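Long-range contacts in probable arylamine n-acetyl transferase (Mycobacterium abscessus, PDB 4GUZ), which probably transfers acetyl groups from acetyl-coenzyme A to arylamine substrates: residues A[37-42]-A[128-133]; A[96-101]-A[120-125]; A[166-171]-A[190-195]. All blocks are in the same frame, centred on the assembly; numbering follows the deposited sequence.

How the contacts relate
All three contacts meet around one antiparallel sheet. Contact 2 pairs strands 96-104 and 116-123; contact 1 sets helix 32-45 against the next strand, 126-130, and the turn after it; contact 3 pairs strands 170-176 and 185-196, the latter lying next to 96-104. Centres of contacts 1 and 2 are about 12 Å apart, those of 2 and 3 about 15 Å, and those of 1 and 3 about 21 Å. Phe191 CZ in contact 3 packs 3.7 Å from Leu129 CD2 in contact 1, and Phe191 CD2 lies 3.6 Å from Ile100 CD1 in contact 2. Asp131 of contact 1 probably completes a catalytic triad with Cys79 and His116.

Contact 1 of 3, residues A[37-42]-A[128-133]; sequences RLQRGH and WLCDVG
The imidazole of His42 has Val132 CG2 over one face, 4.1 Å from NE2, while its CD2 carbon reaches the backbone O of Val132 at 3.6 Å; the valine side chain meets the histidine at about a right angle. Polar partners fix the ring's rotation: ND1 is hydrogen-bonded to Tyr18 OH and NE2 to His82 ND1, and Phe86 makes an edge-to-face contact with it. The second flat group is the amide of Gln39. Its chain leaves helix 32-45 extended beyond CG, with CG trans to the backbone N (chi1 -179°), which carries the amide across to the turn. Its OE1 touches CA and CB of Cys130, each at 3.4 Å, and lies close to the sulfur as well. Val132 CG1 packs on the aliphatic part and the amide carbon, 3.8 Å from Gln39 CD.

The NE2 end is held by two acceptors, Pro138 O and a bridging water 3.0 Å away. That water donates to Leu129 O at 2.7 Å and accepts from Asp131 N at 3.1 Å, tying the amide to the backbone just where strand 126-130 ends. Asp131 itself turns away from the helix, its carboxylate gripped by His116 through OD1 and by His189 through OD2.

Helix and turn are thus joined by van der Waals contacts, some between carbon and oxygen, and by one bridging water, among residues that are all buried; direct polar bonds between them are absent. With its own backbone N tied to Gln39 NE2 through the water, Asp131 is well placed to orient His116, consistent with the Cys-His-Asp triad of this family.

Contact 2 of 3, residues A[96-101]-A[120-125]; sequences DFYGIQ and VVRLAA
Tyr98 lies alongside Val120, both side chains pointing the same way, and the valine presses up against one face of the phenol ring: its CB sits 3.9 Å from the centroid of the Tyr98 ring, a CH-pi contact displaced toward the rim. Val120 CG1 comes to 3.6 Å from Tyr98 CZ, and Val120 CG2 reaches the other way, to Ile100 CD1 at 3.8 Å. Tyr98 CG sits between the backbone N and carbonyl carbon (chi1 60°), which folds the ring across toward strand 116-123.

Arg122 crosses Tyr98 at about a right angle. Bent at chi3, it sets one face of its guanidinium against Tyr98 CD2 and CE2 with the planes 26° apart, and Arg122 NH1 is 3.3 Å from Tyr98 CE2. At its edge the guanidinium meets the carboxylate of Asp96, the two planes turned 49° against each other. Arg122 NE is 3.4 Å from both Asp96 OD1 and OD2, its N-H aimed more nearly at OD1; at that length both hydrogen bonds of the salt bridge are weak, and the one to OD2 is also bent.

Beneath these side chains the backbones are more firmly joined. Tyr98 and Val120 form a hydrogen-bonded antiparallel pair, with Val120 N to Tyr98 O at 2.8 Å and Tyr98 N to Val120 O at 3.0 Å. Phe97 and Val121 make the next, non-hydrogen-bonded pair on the opposite face, where helix 79-92 packs against them.

The Tyr98 hydroxyl finds its partner in Gln127 OE1. Asp96 and Arg122, both exposed, probably gain little from their mutual charge in water; backbone bonds and the packing of Val120 on the tyrosine ring probably do most to join the strands here.

Contact 3 of 3, residues A[166-171]-A[190-195]; sequences PGADGW and TFVLEP
This contact is the open end of a beta hairpin, strands 170-176 and 185-196, in the large antiparallel sheet of the enzyme, where the loop leading into the first strand swings away from its partner. Trp171 and Phe191 form its hydrogen-bonded antiparallel pair: Trp171 N donates to Phe191 O at 2.9 Å, and Phe191 N returns the bond to Trp171 O at the same length. Thr190 CA adds a CA-H...O contact to Trp171 O.

Both aromatic side chains leave the sheet on the same face. Phe191 CG is placed between the backbone N and the carbonyl carbon (chi1 59°), which tips the ring over the tryptophan's CB; that methylene rests on one face, 3.8 Å from the Phe191 ring centroid, and is only 3.4 Å from Phe191 CZ. The indole lies almost parallel to the phenyl ring (11° between planes) but is slid so far along that the rings barely overlap. Its far end goes on to Leu193, with Trp171 CZ3 at 3.7 Å from Leu193 CG. The indole N-H points elsewhere, to Val145 O.

Gly170 stays close, its CA 3.2 Å from Phe191 O; the chains separate beyond it, from Asp169 on, although Val192 CG1 still touches Asp169 O at 3.6 Å. A water then takes over where direct bonding stops: it donates to Asp169 O at 2.7 Å and accepts from Leu193 N. The Asp169 carboxylate is turned to a salt bridge with Arg161 on the adjoining strand 155-162.

The hairpin thus closes on one hydrogen-bonded pair with a methylene packed on the phenyl face, beyond which a water links the two chains, consistent with the central, mainly beta domain of the arylamine N-acetyltransferase fold, between the N-terminal helical bundle and the C-terminal alpha/beta lid.

Contact 1 of 3, residues A[37-42]-A[128-133]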
loop_
_atom_site.group_PDB
_atom_site.type_symbol
_atom_site.label_atom_id
_atom_site.label_comp_id
_atom_site.label_asym_id
_atom_site.label_seq_id
_atom_site.Cartn_x
_atom_site.Cartn_y
_atom_site.Cartn_z
ATOM N N ARG A 37 -12.770 -7.703 6.942
ATOM C CA ARG A 37 -12.552 -8.794 5.983
ATOM C C ARG A 37 -12.014 -8.260 4.653
ATOM O O ARG A 37 -11.185 -8.926 4.037
ATOM C CB ARG A 37 -13.830 -9.614 5.763
ATOM C CG ARG A 37 -14.266 -10.373 7.032
ATOM C CD ARG A 37 -15.178 -11.576 6.782
ATOM N NE ARG A 37 -16.305 -11.319 5.876
ATOM C CZ ARG A 37 -17.386 -10.598 6.169
ATOM N NH1 ARG A 37 -17.498 -10.003 7.353
ATOM N NH2 ARG A 37 -18.349 -10.443 5.270
ATOM N N LEU A 38 -12.445 -7.045 4.248
ATOM C CA LEU A 38 -12.009 -6.394 2.997
ATOM C C LEU A 38 -10.533 -6.039 3.069
ATOM O O LEU A 38 -9.773 -6.392 2.177
ATOM C CB LEU A 38 -12.821 -5.129 2.697
ATOM C CG LEU A 38 -14.248 -5.286 2.186
ATOM C CD1 LEU A 38 -14.917 -3.945 2.102
ATOM C CD2 LEU A 38 -14.281 -5.933 0.809
ATOM N N GLN A 39 -10.127 -5.363 4.143
ATOM C CA GLN A 39 -8.736 -4.978 4.297
ATOM C C GLN A 39 -7.812 -6.211 4.416
ATOM O O GLN A 39 -6.790 -6.255 3.736
ATOM C CB GLN A 39 -8.552 -4.048 5.497
ATOM C CG GLN A 39 -7.088 -3.625 5.644
ATOM C CD GLN A 39 -6.857 -2.314 6.340
ATOM O OE1 GLN A 39 -7.756 -1.494 6.515
ATOM N NE2 GLN A 39 -5.590 -2.004 6.558
ATOM N N ARG A 40 -8.158 -7.200 5.262
ATOM C CA ARG A 40 -7.311 -8.381 5.418
ATOM C C ARG A 40 -7.092 -9.090 4.075
ATOM O O ARG A 40 -5.955 -9.388 3.733
ATOM C CB ARG A 40 -7.883 -9.355 6.467
ATOM C CG ARG A 40 -6.857 -10.392 6.914
ATOM C CD ARG A 40 -7.399 -11.320 7.977
ATOM N NE ARG A 40 -6.549 -12.500 8.188
ATOM C CZ ARG A 40 -5.730 -12.672 9.220
ATOM N NH1 ARG A 40 -5.604 -11.725 10.144
ATOM N NH2 ARG A 40 -5.036 -13.796 9.344
ATOM N N GLY A 41 -8.169 -9.320 3.328
ATOM C CA GLY A 41 -8.101 -9.980 2.026
ATOM C C GLY A 41 -7.310 -9.184 1.002
ATOM O O GLY A 41 -6.537 -9.763 0.235
ATOM N N HIS A 42 -7.505 -7.860 0.973
ATOM C CA HIS A 42 -6.822 -6.969 0.017
ATOM C C HIS A 42 -5.313 -6.999 0.273
ATOM O O HIS A 42 -4.530 -7.273 -0.653
ATOM C CB HIS A 42 -7.373 -5.515 0.079
ATOM C CG HIS A 42 -6.645 -4.543 -0.809
ATOM N ND1 HIS A 42 -7.225 -4.040 -1.953
ATOM C CD2 HIS A 42 -5.379 -4.059 -0.710
ATOM C CE1 HIS A 42 -6.300 -3.282 -2.521
ATOM N NE2 HIS A 42 -5.172 -3.267 -1.806
ATOM N N TRP A 128 -11.878 4.981 11.124
ATOM C CA TRP A 128 -11.007 3.835 10.905
ATOM C C TRP A 128 -10.022 4.093 9.790
ATOM O O TRP A 128 -10.419 4.310 8.644
ATOM C CB TRP A 128 -11.859 2.600 10.570
ATOM C CG TRP A 128 -12.702 2.170 11.733
ATOM C CD1 TRP A 128 -13.950 2.612 12.047
ATOM C CD2 TRP A 128 -12.316 1.269 12.781
ATOM N NE1 TRP A 128 -14.382 2.022 13.212
ATOM C CE2 TRP A 128 -13.393 1.208 13.698
ATOM C CE3 TRP A 128 -11.164 0.510 13.041
ATOM C CZ2 TRP A 128 -13.365 0.393 14.838
ATOM C CZ3 TRP A 128 -11.136 -0.288 14.174
ATOM C CH2 TRP A 128 -12.232 -0.347 15.055
ATOM N N LEU A 129 -8.729 4.011 10.115
ATOM C CA LEU A 129 -7.679 4.192 9.120
ATOM C C LEU A 129 -7.502 2.912 8.325
ATOM O O LEU A 129 -7.244 1.858 8.918
ATOM C CB LEU A 129 -6.357 4.585 9.811
ATOM C CG LEU A 129 -5.136 4.719 8.878
ATOM C CD1 LEU A 129 -5.331 5.834 7.892
ATOM C CD2 LEU A 129 -3.844 4.843 9.692
ATOM N N CYS A 130 -7.627 2.992 6.987
ATOM C CA CYS A 130 -7.408 1.827 6.133
ATOM C C CYS A 130 -6.146 2.067 5.306
ATOM O O CYS A 130 -6.198 2.627 4.199
ATOM C CB CYS A 130 -8.623 1.530 5.258
ATOM S SG CYS A 130 -10.113 1.087 6.194
ATOM N N ASP A 131 -4.999 1.651 5.861
ATOM C CA ASP A 131 -3.690 1.790 5.194
ATOM C C ASP A 131 -3.455 0.505 4.420
ATOM O O ASP A 131 -2.778 -0.412 4.890
ATOM C CB ASP A 131 -2.611 2.059 6.230
ATOM C CG ASP A 131 -1.276 2.493 5.646
ATOM O OD1 ASP A 131 -1.179 2.605 4.403
ATOM O OD2 ASP A 131 -0.339 2.714 6.429
ATOM N N VAL A 132 -4.083 0.405 3.255
ATOM C CA VAL A 132 -4.117 -0.845 2.477
ATOM C C VAL A 132 -2.985 -1.007 1.443
ATOM O O VAL A 132 -2.782 -2.122 0.959
ATOM C CB VAL A 132 -5.488 -1.051 1.773
ATOM C CG1 VAL A 132 -6.643 -1.085 2.786
ATOM C CG2 VAL A 132 -5.732 -0.010 0.670
ATOM N N GLY A 133 -2.319 0.080 1.082
ATOM C CA GLY A 133 -1.310 0.052 0.027
ATOM C C GLY A 133 0.105 0.410 0.399
ATOM O O GLY A 133 0.835 0.898 -0.452
HETATM O O HOH W 1 -5.126 0.147 8.588
#

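Contact 2 of 3, residues A[96-101]-A[120-125]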
loop_
_atom_site.group_PDB
_atom_site.type_symbol
_atom_site.label_atom_id
_atom_site.label_comp_id
_atom_site.label_asym_id
_atom_site.label_seq_id
_atom_site.Cartn_x
_atom_site.Cartn_y
_atom_site.Cartn_z
ATOM N N ASP A 96 -19.134 5.219 4.038
ATOM C CA ASP A 96 -18.895 6.665 4.139
ATOM C C ASP A 96 -17.389 6.815 4.346
ATOM O O ASP A 96 -16.879 6.450 5.405
ATOM C CB ASP A 96 -19.712 7.280 5.300
ATOM C CG ASP A 96 -19.503 8.770 5.570
ATOM O OD1 ASP A 96 -18.840 9.446 4.742
ATOM O OD2 ASP A 96 -20.029 9.269 6.592
ATOM N N PHE A 97 -16.665 7.262 3.322
ATOM C CA PHE A 97 -15.200 7.322 3.435
ATOM C C PHE A 97 -14.600 8.508 2.694
ATOM O O PHE A 97 -15.248 9.150 1.861
ATOM C CB PHE A 97 -14.580 6.003 2.899
ATOM C CG PHE A 97 -14.550 5.899 1.390
ATOM C CD1 PHE A 97 -13.394 6.207 0.677
ATOM C CD2 PHE A 97 -15.691 5.527 0.678
ATOM C CE1 PHE A 97 -13.379 6.151 -0.717
ATOM C CE2 PHE A 97 -15.674 5.468 -0.715
ATOM C CZ PHE A 97 -14.517 5.779 -1.403
ATOM N N TYR A 98 -13.306 8.732 2.949
ATOM C CA TYR A 98 -12.539 9.776 2.302
ATOM C C TYR A 98 -11.076 9.350 2.197
ATOM O O TYR A 98 -10.612 8.453 2.912
ATOM C CB TYR A 98 -12.704 11.131 3.026
ATOM C CG TYR A 98 -12.262 11.184 4.471
ATOM C CD1 TYR A 98 -11.029 11.720 4.821
ATOM C CD2 TYR A 98 -13.122 10.807 5.499
ATOM C CE1 TYR A 98 -10.637 11.827 6.158
ATOM C CE2 TYR A 98 -12.734 10.891 6.838
ATOM C CZ TYR A 98 -11.494 11.418 7.163
ATOM O OH TYR A 98 -11.099 11.508 8.481
ATOM N N GLY A 99 -10.402 9.969 1.253
ATOM C CA GLY A 99 -8.989 9.769 1.012
ATOM C C GLY A 99 -8.139 10.742 1.781
ATOM O O GLY A 99 -8.558 11.870 2.083
ATOM N N ILE A 100 -6.930 10.287 2.132
ATOM C CA ILE A 100 -5.949 11.109 2.821
ATOM C C ILE A 100 -4.566 10.857 2.192
ATOM O O ILE A 100 -4.406 9.938 1.362
ATOM C CB ILE A 100 -5.937 10.900 4.365
ATOM C CG1 ILE A 100 -5.580 9.441 4.735
ATOM C CG2 ILE A 100 -7.223 11.404 5.046
ATOM C CD1 ILE A 100 -5.119 9.284 6.173
ATOM N N GLN A 101 -3.591 11.677 2.594
ATOM C CA GLN A 101 -2.191 11.571 2.194
ATOM C C GLN A 101 -1.298 11.557 3.420
ATOM O O GLN A 101 -1.503 12.344 4.341
ATOM C CB GLN A 101 -1.784 12.718 1.250
ATOM C CG GLN A 101 -2.349 12.562 -0.141
ATOM C CD GLN A 101 -1.405 11.896 -1.088
ATOM O OE1 GLN A 101 -0.922 10.791 -0.851
ATOM N NE2 GLN A 101 -1.168 12.537 -2.212
ATOM N N VAL A 120 -9.821 6.699 4.926
ATOM C CA VAL A 120 -10.404 6.748 6.276
ATOM C C VAL A 120 -11.902 6.463 6.126
ATOM O O VAL A 120 -12.552 7.073 5.282
ATOM C CB VAL A 120 -10.106 8.080 7.032
ATOM C CG1 VAL A 120 -10.814 8.126 8.393
ATOM C CG2 VAL A 120 -8.604 8.270 7.227
ATOM N N VAL A 121 -12.428 5.532 6.929
ATOM C CA VAL A 121 -13.826 5.116 6.919
ATOM C C VAL A 121 -14.530 5.628 8.193
ATOM O O VAL A 121 -13.986 5.511 9.296
ATOM C CB VAL A 121 -13.952 3.577 6.759
ATOM C CG1 VAL A 121 -15.401 3.105 6.901
ATOM C CG2 VAL A 121 -13.382 3.123 5.421
ATOM N N ARG A 122 -15.750 6.187 8.020
ATOM C CA ARG A 122 -16.595 6.681 9.110
ATOM C C ARG A 122 -17.672 5.640 9.456
ATOM O O ARG A 122 -18.498 5.312 8.599
ATOM C CB ARG A 122 -17.238 8.028 8.729
ATOM C CG ARG A 122 -16.292 9.212 8.839
ATOM C CD ARG A 122 -17.039 10.509 8.621
ATOM N NE ARG A 122 -17.056 10.875 7.211
ATOM C CZ ARG A 122 -16.302 11.835 6.686
ATOM N NH1 ARG A 122 -15.494 12.551 7.458
ATOM N NH2 ARG A 122 -16.370 12.101 5.390
ATOM N N LEU A 123 -17.636 5.098 10.692
ATOM C CA LEU A 123 -18.605 4.100 11.174
ATOM C C LEU A 123 -19.082 4.498 12.558
ATOM O O LEU A 123 -18.306 4.467 13.521
ATOM C CB LEU A 123 -18.053 2.651 11.188
ATOM C CG LEU A 123 -17.716 2.012 9.849
ATOM C CD1 LEU A 123 -16.771 0.842 10.044
ATOM C CD2 LEU A 123 -18.967 1.585 9.096
ATOM N N ALA A 124 -20.365 4.912 12.642
ATOM C CA ALA A 124 -21.026 5.372 13.865
ATOM C C ALA A 124 -20.246 6.554 14.487
ATOM O O ALA A 124 -19.929 7.503 13.771
ATOM C CB ALA A 124 -21.190 4.215 14.853
ATOM N N ALA A 125 -19.907 6.498 15.776
ATOM C CA ALA A 125 -19.182 7.604 16.412
ATOM C C ALA A 125 -17.649 7.528 16.160
ATOM O O ALA A 125 -16.904 8.310 16.751
ATOM C CB ALA A 125 -19.462 7.611 17.912
#

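Contact 3 of 3, residues A[166-171]-A[190-195]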
loop_
_atom_site.group_PDB
_atom_site.type_symbol
_atom_site.label_atom_id
_atom_site.label_comp_id
_atom_site.label_asym_id
_atom_site.label_seq_id
_atom_site.Cartn_x
_atom_site.Cartn_y
_atom_site.Cartn_z
ATOM N N PRO A 166 5.203 21.322 11.879
ATOM C CA PRO A 166 4.841 22.586 12.558
ATOM C C PRO A 166 3.467 23.166 12.178
ATOM O O PRO A 166 3.129 23.298 11.009
ATOM C CB PRO A 166 5.984 23.531 12.152
ATOM C CG PRO A 166 7.152 22.621 12.017
ATOM C CD PRO A 166 6.569 21.406 11.310
ATOM N N GLY A 167 2.672 23.459 13.202
ATOM C CA GLY A 167 1.328 24.019 13.085
ATOM C C GLY A 167 0.283 23.030 12.614
ATOM O O GLY A 167 -0.877 23.404 12.427
ATOM N N ALA A 168 0.672 21.763 12.394
ATOM C CA ALA A 168 -0.300 20.761 11.966
ATOM C C ALA A 168 -0.810 19.918 13.148
ATOM O O ALA A 168 -0.227 19.916 14.239
ATOM C CB ALA A 168 0.289 19.866 10.887
ATOM N N ASP A 169 -1.972 19.302 12.951
ATOM C CA ASP A 169 -2.609 18.384 13.894
ATOM C C ASP A 169 -2.746 17.095 13.135
ATOM O O ASP A 169 -3.487 17.033 12.158
ATOM C CB ASP A 169 -3.971 18.930 14.404
ATOM C CG ASP A 169 -4.801 17.931 15.187
ATOM O OD1 ASP A 169 -4.217 16.989 15.763
ATOM O OD2 ASP A 169 -6.036 18.076 15.206
ATOM N N GLY A 170 -1.966 16.097 13.518
ATOM C CA GLY A 170 -1.976 14.848 12.772
ATOM C C GLY A 170 -1.601 13.657 13.624
ATOM O O GLY A 170 -1.508 13.771 14.848
ATOM N N TRP A 171 -1.371 12.517 12.962
ATOM C CA TRP A 171 -0.995 11.273 13.633
ATOM C C TRP A 171 0.289 10.709 13.074
ATOM O O TRP A 171 0.526 10.810 11.869
ATOM C CB TRP A 171 -2.092 10.194 13.449
ATOM C CG TRP A 171 -3.347 10.406 14.239
ATOM C CD1 TRP A 171 -3.731 9.734 15.368
ATOM C CD2 TRP A 171 -4.375 11.372 13.976
ATOM N NE1 TRP A 171 -4.922 10.245 15.841
ATOM C CE2 TRP A 171 -5.334 11.257 15.014
ATOM C CE3 TRP A 171 -4.583 12.325 12.962
ATOM C CZ2 TRP A 171 -6.475 12.062 15.068
ATOM C CZ3 TRP A 171 -5.673 13.173 13.053
ATOM C CH2 TRP A 171 -6.626 13.015 14.077
ATOM N N THR A 190 3.502 10.008 8.832
ATOM C CA THR A 190 2.652 10.965 9.545
ATOM C C THR A 190 1.511 11.279 8.597
ATOM O O THR A 190 1.710 11.238 7.388
ATOM C CB THR A 190 3.380 12.243 10.000
ATOM O OG1 THR A 190 3.809 13.001 8.857
ATOM C CG2 THR A 190 4.535 11.971 10.971
ATOM N N PHE A 191 0.331 11.566 9.106
ATOM C CA PHE A 191 -0.783 11.933 8.226
ATOM C C PHE A 191 -1.671 12.952 8.913
ATOM O O PHE A 191 -1.648 13.080 10.125
ATOM C CB PHE A 191 -1.610 10.711 7.760
ATOM C CG PHE A 191 -2.233 9.873 8.862
ATOM C CD1 PHE A 191 -1.534 8.824 9.435
ATOM C CD2 PHE A 191 -3.532 10.116 9.295
ATOM C CE1 PHE A 191 -2.096 8.071 10.473
ATOM C CE2 PHE A 191 -4.098 9.368 10.320
ATOM C CZ PHE A 191 -3.386 8.332 10.889
ATOM N N VAL A 192 -2.455 13.663 8.109
ATOM C CA VAL A 192 -3.481 14.626 8.518
ATOM C C VAL A 192 -4.769 14.165 7.829
ATOM O O VAL A 192 -4.702 13.489 6.799
ATOM C CB VAL A 192 -3.096 16.087 8.185
ATOM C CG1 VAL A 192 -1.858 16.524 8.981
ATOM C CG2 VAL A 192 -2.899 16.288 6.692
ATOM N N LEU A 193 -5.928 14.529 8.381
ATOM C CA LEU A 193 -7.194 14.072 7.833
ATOM C C LEU A 193 -7.736 14.954 6.713
ATOM O O LEU A 193 -8.859 14.707 6.278
ATOM C CB LEU A 193 -8.231 13.962 8.942
ATOM C CG LEU A 193 -7.858 13.035 10.126
ATOM C CD1 LEU A 193 -8.976 13.025 11.153
ATOM C CD2 LEU A 193 -7.530 11.604 9.643
ATOM N N GLU A 194 -6.961 15.947 6.217
ATOM C CA GLU A 194 -7.432 16.774 5.098
ATOM C C GLU A 194 -7.880 15.873 3.936
ATOM O O GLU A 194 -7.072 15.056 3.464
ATOM C CB GLU A 194 -6.324 17.744 4.610
ATOM C CG GLU A 194 -6.849 18.835 3.671
ATOM C CD GLU A 194 -7.926 19.730 4.271
ATOM O OE1 GLU A 194 -7.755 20.187 5.427
ATOM O OE2 GLU A 194 -8.980 19.898 3.618
ATOM N N PRO A 195 -9.155 15.974 3.478
ATOM C CA PRO A 195 -9.607 15.088 2.393
ATOM C C PRO A 195 -8.816 15.268 1.105
ATOM O O PRO A 195 -8.473 16.386 0.711
ATOM C CB PRO A 195 -11.096 15.468 2.204
ATOM C CG PRO A 195 -11.493 16.063 3.508
ATOM C CD PRO A 195 -10.269 16.809 3.978
HETATM O O HOH W 2 -5.681 16.202 10.802
#